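Long-range contacts in putative lipoprotein (Bacteroides fragilis, PDB 3NQI), which is of unknown function but is a putative lipoprotein, possibly lipid-binding and probably tethered to the bacterial membrane: residues D163-L168 with K214-A219; T210-I215 with I240-A245. All coordinates share one frame; numbering follows the deposited sequence.

Strand 214-221 has two edges, and each contact uses one of them. In contact 1 (163-168 with 214-219) it pairs in parallel with strand 165-174; in contact 2 (210-215 with 240-245) it runs antiparallel to strand 234-241; the two contacts share Lys214 and Ile215. Contact 1 is largely buried, made of regular backbone bonds and aliphatic packing, with a cadmium ion at its outer end. Contact 2, farther from the chain's centre and only partly buried, leaves regular pairing after Glu241 and relies more on an aromatic ring, a lysine-threonine bond and waters. They meet where the backbone N of Ala213 probably bonds to Thr164 O.

Contact 1. Residues D163-L168 with K214-A219. With CD (cadmium ion), chain E.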
loop_
_atom_site.group_PDB
_atom_site.type_symbol
_atom_site.label_atom_id
_atom_site.label_comp_id
_atom_site.label_asym_id
_atom_site.label_seq_id
_atom_site.Cartn_x
_atom_site.Cartn_y
_atom_site.Cartn_z
ATOM N N ASP A 163 -15.772 19.923 -2.968
ATOM C CA ASP A 163 -15.343 18.893 -2.023
ATOM C C ASP A 163 -13.847 19.039 -1.704
ATOM O O ASP A 163 -13.017 19.086 -2.619
ATOM C CB ASP A 163 -15.629 17.562 -2.674
ATOM C CG ASP A 163 -15.493 16.393 -1.757
ATOM O OD1 ASP A 163 -15.289 16.489 -0.499
ATOM O OD2 ASP A 163 -15.620 15.330 -2.376
ATOM N N THR A 164 -13.513 19.142 -0.411
ATOM C CA THR A 164 -12.113 19.209 0.044
ATOM C C THR A 164 -11.540 17.852 0.555
ATOM O O THR A 164 -10.407 17.796 1.018
ATOM C CB THR A 164 -11.936 20.241 1.168
ATOM O OG1 THR A 164 -12.743 19.864 2.290
ATOM C CG2 THR A 164 -12.345 21.644 0.692
ATOM N N ILE A 165 -12.345 16.788 0.527
ATOM C CA ILE A 165 -11.962 15.486 1.088
ATOM C C ILE A 165 -12.020 14.482 -0.016
ATOM O O ILE A 165 -13.022 14.392 -0.693
ATOM C CB ILE A 165 -12.906 15.056 2.239
ATOM C CG1 ILE A 165 -12.817 16.066 3.388
ATOM C CG2 ILE A 165 -12.544 13.628 2.746
ATOM C CD1 ILE A 165 -13.758 15.707 4.566
ATOM N N LEU A 166 -10.940 13.745 -0.240
ATOM C CA LEU A 166 -10.954 12.678 -1.253
ATOM C C LEU A 166 -11.137 11.346 -0.536
ATOM O O LEU A 166 -10.274 10.921 0.196
ATOM C CB LEU A 166 -9.645 12.652 -2.020
ATOM C CG LEU A 166 -9.382 11.546 -3.035
ATOM C CD1 LEU A 166 -10.518 11.537 -4.072
ATOM C CD2 LEU A 166 -8.054 11.767 -3.722
ATOM N N LYS A 167 -12.246 10.669 -0.789
ATOM C CA LYS A 167 -12.596 9.449 -0.063
ATOM C C LYS A 167 -12.304 8.247 -0.955
ATOM O O LYS A 167 -12.781 8.165 -2.127
ATOM C CB LYS A 167 -14.064 9.470 0.349
ATOM C CG LYS A 167 -14.524 8.162 1.066
ATOM C CD LYS A 167 -15.827 8.276 1.904
ATOM C CE LYS A 167 -16.831 9.292 1.399
ATOM N NZ LYS A 167 -17.970 9.407 2.334
ATOM N N LEU A 168 -11.510 7.327 -0.433
ATOM C CA LEU A 168 -11.154 6.100 -1.154
ATOM C C LEU A 168 -11.607 4.841 -0.382
ATOM O O LEU A 168 -11.400 4.746 0.815
ATOM C CB LEU A 168 -9.668 6.046 -1.400
ATOM C CG LEU A 168 -9.049 7.253 -2.130
ATOM C CD1 LEU A 168 -7.500 7.037 -2.201
ATOM C CD2 LEU A 168 -9.697 7.434 -3.496
ATOM N N LYS A 214 -7.602 16.524 2.657
ATOM C CA LYS A 214 -7.298 15.197 3.226
ATOM C C LYS A 214 -7.821 14.081 2.355
ATOM O O LYS A 214 -8.764 14.264 1.549
ATOM C CB LYS A 214 -7.748 15.112 4.719
ATOM C CG LYS A 214 -9.208 14.993 4.956
ATOM C CD LYS A 214 -9.526 14.802 6.471
ATOM C CE LYS A 214 -11.030 14.827 6.700
ATOM N NZ LYS A 214 -11.401 14.984 8.105
ATOM N N ILE A 215 -7.159 12.943 2.468
ATOM C CA ILE A 215 -7.586 11.710 1.819
ATOM C C ILE A 215 -8.083 10.789 2.930
ATOM O O ILE A 215 -7.467 10.683 4.015
ATOM C CB ILE A 215 -6.451 11.021 1.046
ATOM C CG1 ILE A 215 -5.858 11.995 -0.004
ATOM C CG2 ILE A 215 -6.966 9.664 0.451
ATOM C CD1 ILE A 215 -4.524 11.537 -0.704
ATOM N N THR A 216 -9.246 10.185 2.726
ATOM C CA THR A 216 -9.743 9.271 3.732
ATOM C C THR A 216 -9.791 7.884 3.119
ATOM O O THR A 216 -10.101 7.697 1.924
ATOM C CB THR A 216 -11.133 9.675 4.335
ATOM O OG1 THR A 216 -12.097 9.711 3.284
ATOM C CG2 THR A 216 -11.045 11.008 5.055
ATOM N N ILE A 217 -9.449 6.911 3.939
ATOM C CA ILE A 217 -9.413 5.505 3.487
ATOM C C ILE A 217 -10.460 4.756 4.315
ATOM O O ILE A 217 -10.393 4.700 5.528
ATOM C CB ILE A 217 -8.039 4.868 3.720
ATOM C CG1 ILE A 217 -6.890 5.700 3.068
ATOM C CG2 ILE A 217 -8.026 3.382 3.257
ATOM C CD1 ILE A 217 -6.879 5.791 1.599
ATOM N N VAL A 218 -11.418 4.161 3.638
ATOM C CA VAL A 218 -12.530 3.497 4.275
ATOM C C VAL A 218 -12.290 1.959 4.197
ATOM O O VAL A 218 -12.296 1.393 3.082
ATOM C CB VAL A 218 -13.880 3.833 3.586
ATOM C CG1 VAL A 218 -15.046 3.191 4.416
ATOM C CG2 VAL A 218 -14.132 5.369 3.484
ATOM N N ALA A 219 -12.101 1.295 5.336
ATOM C CA ALA A 219 -11.853 -0.176 5.362
ATOM C C ALA A 219 -12.910 -0.962 6.164
ATOM O O ALA A 219 -13.426 -0.452 7.168
ATOM C CB ALA A 219 -10.459 -0.451 5.948
HETATM CD CD CD E . -15.187 13.698 -1.028
HETATM O O HOH W 1 -14.345 11.590 -2.550
HETATM O O HOH W 2 -15.912 13.044 1.444
HETATM O O HOH W 3 -14.493 14.169 -3.279
#
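Leu166 sends its N to Lys214 O, at 2.9 Å, and its O to Thr216 N, the residues either side of its partner Ile215, which is the pattern of a parallel pair; Leu168 does the same with Thr216 O and Val218 N about Ile217. The hydrogen bond from Lys214 N to Thr164 O is weak. On the face carrying Leu166, Leu168, Ile215 and Ile217, CD1 of Leu168 touches both CG2 of Ile215, 3.8 Å away, and CD1 of Ile217. On the other face Ile165 and Lys214 lie side by side, Ile165 CD1 meeting Lys214 CE at 3.6 Å. Thr216 divides its branches: chi1 of 60° turns OG1 toward Lys167, 3.5 Å from its CB, while CG2 meets CG2 of Ile165. Val218 CG2 touches Lys167 CG at 3.7 Å.

At the start of the pair a cadmium ion is held by Asp163 OD2 at 2.2 Å, Ile165 O at 2.3 Å and three waters, one of which also accepts from Lys167 N. The other carboxylate oxygen, Asp163 OD1, closes an Asx turn by accepting from Ile165 N at 3.1 Å, the donor lying above the carboxylate plane. In this conformer one carboxylate both binds the metal and closes the turn that leads into the strand.

Farther out, Lys214 NZ forms a salt bridge with Glu239. Strand 148-155 pairs antiparallel with strand 165-174, its Leu152 and Cys154 touching the leucine side chains; helix 197-207 covers that face with Ile199, Leu200 and Tyr203, while strand 234-241 pairs with the other edge of 214-219.

Contact 2. Residues T210-I215 with I240-A245; sequences TKPAKI and IEYKTA
Ile215 and Ile240 form an antiparallel hydrogen-bonded pair, Ile215 N to Ile240 O at 2.9 Å and Ile240 N to Ile215 O at 2.8 Å, and beyond the non-hydrogen-bonded pair Lys214-Glu241 the bond from Tyr242 N to Ala213 O continues the link outside the strands. The Tyr242 ring bears on Pro212, whose CD lies 3.8 Å from CD2, and CD1 of Ile215 comes obliquely to CD1 of the ring. Pro212 O and Lys211 CB sit at the ring edge. With its chain extended beyond CG, Lys211 meets Thr244 tip to tip, NZ bonding OG1 at 2.8 Å. Lys214 and Glu241 run alongside, yet NZ and OE2 stay 5.3 Å apart and a water spans the gap, its bond to NZ weak; Glu239 is the salt-bridge partner of this lysine. Another water joins Pro212 O to Tyr242 O.

Tyr242 OH donates to the backbone O of Glu121, which helps hold the far end of the ring. Thr244 OG1 accepts from Lys211 NZ and also bonds the backbone O of Glu246, which with Glu121 binds a cadmium ion; polar side-chain bonds thus join the two segments where sheet pairing has ended.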
loop_
_atom_site.group_PDB
_atom_site.type_symbol
_atom_site.label_atom_id
_atom_site.label_comp_id
_atom_site.label_asym_id
_atom_site.label_seq_id
_atom_site.Cartn_x
_atom_site.Cartn_y
_atom_site.Cartn_z
ATOM N N THR A 210 -7.701 22.333 -6.482
ATOM C CA THR A 210 -6.347 21.973 -6.965
ATOM C C THR A 210 -5.783 20.740 -6.246
ATOM O O THR A 210 -4.968 19.979 -6.795
ATOM C CB THR A 210 -5.357 23.102 -6.752
ATOM O OG1 THR A 210 -5.254 23.379 -5.350
ATOM C CG2 THR A 210 -5.786 24.393 -7.475
ATOM N N LYS A 211 -6.251 20.523 -5.016
ATOM C CA LYS A 211 -5.831 19.402 -4.193
ATOM C C LYS A 211 -6.789 19.238 -2.997
ATOM O O LYS A 211 -7.376 20.208 -2.547
ATOM C CB LYS A 211 -4.419 19.629 -3.642
ATOM C CG LYS A 211 -4.266 20.890 -2.842
ATOM C CD LYS A 211 -2.910 20.972 -2.228
ATOM C CE LYS A 211 -2.779 22.237 -1.402
ATOM N NZ LYS A 211 -1.374 22.379 -0.862
ATOM N N PRO A 212 -6.915 18.026 -2.473
ATOM C CA PRO A 212 -7.776 17.830 -1.312
ATOM C C PRO A 212 -7.047 18.277 -0.078
ATOM O O PRO A 212 -5.817 18.243 -0.091
ATOM C CB PRO A 212 -7.959 16.333 -1.270
ATOM C CG PRO A 212 -6.693 15.777 -1.846
ATOM C CD PRO A 212 -6.270 16.771 -2.903
ATOM N N ALA A 213 -7.773 18.694 0.954
ATOM C CA ALA A 213 -7.162 18.915 2.288
ATOM C C ALA A 213 -6.788 17.546 2.895
ATOM O O ALA A 213 -5.778 17.415 3.567
ATOM C CB ALA A 213 -8.147 19.638 3.224
ATOM N N LYS A 214 -7.602 16.524 2.657
ATOM C CA LYS A 214 -7.298 15.197 3.226
ATOM C C LYS A 214 -7.821 14.081 2.355
ATOM O O LYS A 214 -8.764 14.264 1.549
ATOM C CB LYS A 214 -7.748 15.112 4.719
ATOM C CG LYS A 214 -9.208 14.993 4.956
ATOM C CD LYS A 214 -9.526 14.802 6.471
ATOM C CE LYS A 214 -11.030 14.827 6.700
ATOM N NZ LYS A 214 -11.401 14.984 8.105
ATOM N N ILE A 215 -7.159 12.943 2.468
ATOM C CA ILE A 215 -7.586 11.710 1.819
ATOM C C ILE A 215 -8.083 10.789 2.930
ATOM O O ILE A 215 -7.467 10.683 4.015
ATOM C CB ILE A 215 -6.451 11.021 1.046
ATOM C CG1 ILE A 215 -5.858 11.995 -0.004
ATOM C CG2 ILE A 215 -6.966 9.664 0.451
ATOM C CD1 ILE A 215 -4.524 11.537 -0.704
ATOM N N ILE A 240 -5.541 10.756 6.028
ATOM C CA ILE A 240 -4.217 11.244 5.591
ATOM C C ILE A 240 -4.248 12.750 5.269
ATOM O O ILE A 240 -4.913 13.186 4.325
ATOM C CB ILE A 240 -3.763 10.456 4.346
ATOM C CG1 ILE A 240 -3.747 8.951 4.624
ATOM C CG2 ILE A 240 -2.352 10.953 3.845
ATOM C CD1 ILE A 240 -3.573 8.066 3.321
ATOM N N GLU A 241 -3.566 13.564 6.047
ATOM C CA GLU A 241 -3.499 14.988 5.724
ATOM C C GLU A 241 -2.640 15.142 4.439
ATOM O O GLU A 241 -1.537 14.630 4.371
ATOM C CB GLU A 241 -2.973 15.792 6.928
ATOM C CG GLU A 241 -3.813 15.617 8.235
ATOM C CD GLU A 241 -5.323 15.992 8.109
ATOM O OE1 GLU A 241 -5.644 16.999 7.431
ATOM O OE2 GLU A 241 -6.183 15.268 8.703
ATOM N N TYR A 242 -3.216 15.690 3.368
ATOM C CA TYR A 242 -2.534 15.697 2.074
ATOM C C TYR A 242 -1.629 16.922 1.947
ATOM O O TYR A 242 -2.107 18.049 1.996
ATOM C CB TYR A 242 -3.520 15.600 0.915
ATOM C CG TYR A 242 -2.837 15.525 -0.438
ATOM C CD1 TYR A 242 -2.082 14.415 -0.804
ATOM C CD2 TYR A 242 -2.867 16.597 -1.311
ATOM C CE1 TYR A 242 -1.438 14.358 -2.037
ATOM C CE2 TYR A 242 -2.222 16.549 -2.541
ATOM C CZ TYR A 242 -1.496 15.437 -2.892
ATOM O OH TYR A 242 -0.844 15.397 -4.115
ATOM N N LYS A 243 -0.330 16.696 1.802
ATOM C CA LYS A 243 0.654 17.772 1.743
ATOM C C LYS A 243 1.309 17.901 0.393
ATOM O O LYS A 243 1.451 16.905 -0.348
ATOM C CB LYS A 243 1.705 17.545 2.818
ATOM C CG LYS A 243 1.070 17.501 4.201
ATOM C CD LYS A 243 2.011 17.872 5.317
ATOM C CE LYS A 243 1.295 17.771 6.674
ATOM N NZ LYS A 243 2.234 18.077 7.811
ATOM N N THR A 244 1.640 19.136 0.023
ATOM C CA THR A 244 2.383 19.394 -1.223
ATOM C C THR A 244 3.460 20.403 -0.959
ATOM O O THR A 244 3.377 21.159 0.009
ATOM C CB THR A 244 1.456 19.925 -2.368
ATOM O OG1 THR A 244 0.903 21.186 -1.999
ATOM C CG2 THR A 244 0.323 18.947 -2.618
ATOM N N ALA A 245 4.480 20.441 -1.807
ATOM C CA ALA A 245 5.459 21.549 -1.726
ATOM C C ALA A 245 4.826 22.936 -2.021
ATOM O O ALA A 245 5.302 23.934 -1.501
ATOM C CB ALA A 245 6.708 21.270 -2.641
HETATM O O HOH W 4 0.242 21.259 1.760
HETATM O O HOH W 5 -3.984 19.837 0.913
HETATM O O HOH W 6 -8.931 15.686 10.242
#